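Local coordinates for similar to N-acetyltransferase (Staphylococcus aureus subsp. aureus, PDB 4MBU), which probably transfers an acetyl group from acetyl-coenzyme A to an amine, as a member of the Gcn5-related N-acetyltransferase (GNAT) family, at residues A[66-71]-A[85-90]. Numbering follows the deposited sequence.
Sequences GFATFG and HSIYVD
F67 and T69 pair with Y88 and S86 across antiparallel strands (170° between their axes), each pair closing a ring of two reciprocal N-H...O=C bonds; the straightest runs from Y88 N to F67 O, 2.9 Å. Between these two hydrogen-bonded pairs A68 faces I87 in a non-hydrogen-bonded pair, and A68 CA adds a CA-H...O contact of 3.2 Å to S86 O. On the face shared by F67, Y88, T69 and S86, the F67 and Y88 rings rise side by side, their planes 29° from parallel yet offset enough that little of one ring lies over the other; F67 CZ meets Y88 CD2 at 3.4 Å. F67 CG stands between its backbone N and carbonyl carbon (chi1 80°), which brings the ring close to Y88 CB and CD2. Alongside, T69 CG2 lies 3.8 Å from S86 OG, while T69 OG1 is held by P54 O and K48 NZ. On the opposite face, A68 CB touches I87 CG1 at 3.9 Å, and the CB atoms of F70 and H85 meet before their rings diverge, H85 NE2 hydrogen-bonding to H133 NE2 as the two imidazoles meet. Strands 55-60 and 117-123 flank this central hairpin; strands 82-89 and 117-123 are the pair that usually splays in GNAT enzymes to admit acetyl-coenzyme A. Helix 13-26 packs on F67 and Y88, and helix 98-112 covers A68, H85 and I87 from the other side.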
loop_
_atom_site.group_PDB
_atom_site.type_symbol
_atom_site.label_atom_id
_atom_site.label_comp_id
_atom_site.label_asym_id
_atom_site.label_seq_id
_atom_site.Cartn_x
_atom_site.Cartn_y
_atom_site.Cartn_z
ATOM N N GLY A 66 -4.940 24.981 -12.084
ATOM C CA GLY A 66 -4.159 23.753 -12.005
ATOM C C GLY A 66 -3.423 23.452 -13.285
ATOM O O GLY A 66 -3.781 23.992 -14.334
ATOM N N PHE A 67 -2.398 22.606 -13.212
ATOM C CA PHE A 67 -1.714 22.161 -14.430
ATOM C C PHE A 67 -1.227 20.727 -14.308
ATOM O O PHE A 67 -1.186 20.178 -13.211
ATOM C CB PHE A 67 -0.589 23.121 -14.843
ATOM C CG PHE A 67 0.690 22.942 -14.083
ATOM C CD1 PHE A 67 0.877 23.561 -12.851
ATOM C CD2 PHE A 67 1.733 22.189 -14.625
ATOM C CE1 PHE A 67 2.084 23.405 -12.152
ATOM C CE2 PHE A 67 2.936 22.035 -13.938
ATOM C CZ PHE A 67 3.111 22.639 -12.698
ATOM N N ALA A 68 -0.897 20.117 -15.446
ATOM C CA ALA A 68 -0.544 18.698 -15.494
ATOM C C ALA A 68 0.251 18.371 -16.738
ATOM O O ALA A 68 0.034 18.951 -17.803
ATOM C CB ALA A 68 -1.787 17.837 -15.444
ATOM N N THR A 69 1.170 17.423 -16.610
ATOM C CA THR A 69 1.983 17.058 -17.750
ATOM C C THR A 69 2.449 15.608 -17.658
ATOM O O THR A 69 2.334 14.976 -16.606
ATOM C CB THR A 69 3.201 18.018 -17.888
ATOM O OG1 THR A 69 3.912 17.725 -19.097
ATOM C CG2 THR A 69 4.151 17.869 -16.703
ATOM N N PHE A 70 2.940 15.063 -18.769
ATOM C CA PHE A 70 3.687 13.809 -18.672
ATOM C C PHE A 70 4.977 13.838 -19.482
ATOM O O PHE A 70 5.170 14.719 -20.325
ATOM C CB PHE A 70 2.822 12.559 -18.933
ATOM C CG PHE A 70 2.316 12.402 -20.361
ATOM C CD1 PHE A 70 0.954 12.334 -20.616
ATOM C CD2 PHE A 70 3.197 12.259 -21.432
ATOM C CE1 PHE A 70 0.482 12.150 -21.912
ATOM C CE2 PHE A 70 2.724 12.095 -22.734
ATOM C CZ PHE A 70 1.370 12.036 -22.971
ATOM N N GLY A 71 5.865 12.889 -19.203
ATOM C CA GLY A 71 7.134 12.812 -19.904
ATOM C C GLY A 71 7.818 11.496 -19.602
ATOM O O GLY A 71 7.162 10.527 -19.225
ATOM N N HIS A 85 3.550 10.879 -15.171
ATOM C CA HIS A 85 2.832 12.154 -15.159
ATOM C C HIS A 85 2.914 12.861 -13.822
ATOM O O HIS A 85 3.257 12.261 -12.800
ATOM C CB HIS A 85 1.361 11.959 -15.507
ATOM C CG HIS A 85 0.591 11.244 -14.448
ATOM N ND1 HIS A 85 0.661 9.880 -14.271
ATOM C CD2 HIS A 85 -0.263 11.705 -13.504
ATOM C CE1 HIS A 85 -0.121 9.530 -13.263
ATOM N NE2 HIS A 85 -0.693 10.618 -12.786
ATOM N N SER A 86 2.580 14.147 -13.839
ATOM C CA SER A 86 2.429 14.912 -12.608
ATOM C C SER A 86 1.298 15.924 -12.734
ATOM O O SER A 86 1.009 16.438 -13.828
ATOM C CB SER A 86 3.748 15.574 -12.192
ATOM O OG SER A 86 4.438 16.105 -13.297
ATOM N N ILE A 87 0.643 16.175 -11.606
ATOM C CA ILE A 87 -0.517 17.052 -11.539
ATOM C C ILE A 87 -0.364 17.960 -10.326
ATOM O O ILE A 87 -0.026 17.496 -9.241
ATOM C CB ILE A 87 -1.815 16.251 -11.353
ATOM C CG1 ILE A 87 -2.062 15.302 -12.529
ATOM C CG2 ILE A 87 -3.021 17.183 -11.169
ATOM C CD1 ILE A 87 -3.125 14.254 -12.214
ATOM N N TYR A 88 -0.618 19.251 -10.512
ATOM C CA TYR A 88 -0.548 20.214 -9.421
ATOM C C TYR A 88 -1.783 21.101 -9.435
ATOM O O TYR A 88 -2.157 21.642 -10.473
ATOM C CB TYR A 88 0.713 21.064 -9.550
ATOM C CG TYR A 88 1.987 20.258 -9.562
ATOM C CD1 TYR A 88 2.579 19.855 -8.379
ATOM C CD2 TYR A 88 2.589 19.897 -10.756
ATOM C CE1 TYR A 88 3.732 19.130 -8.378
ATOM C CE2 TYR A 88 3.749 19.167 -10.770
ATOM C CZ TYR A 88 4.311 18.786 -9.569
ATOM O OH TYR A 88 5.464 18.051 -9.549
ATOM N N VAL A 89 -2.426 21.223 -8.281
ATOM C CA VAL A 89 -3.638 22.025 -8.145
ATOM C C VAL A 89 -3.378 23.120 -7.122
ATOM O O VAL A 89 -2.790 22.857 -6.066
ATOM C CB VAL A 89 -4.834 21.167 -7.664
ATOM C CG1 VAL A 89 -6.031 22.050 -7.360
ATOM C CG2 VAL A 89 -5.204 20.118 -8.711
ATOM N N ASP A 90 -3.783 24.346 -7.442
ATOM C CA ASP A 90 -3.652 25.458 -6.502
ATOM C C ASP A 90 -4.320 25.092 -5.174
ATOM O O ASP A 90 -5.383 24.465 -5.157
ATOM C CB ASP A 90 -4.266 26.730 -7.088
ATOM C CG ASP A 90 -3.935 27.969 -6.272
ATOM O OD1 ASP A 90 -4.592 28.199 -5.237
ATOM O OD2 ASP A 90 -3.018 28.720 -6.666
#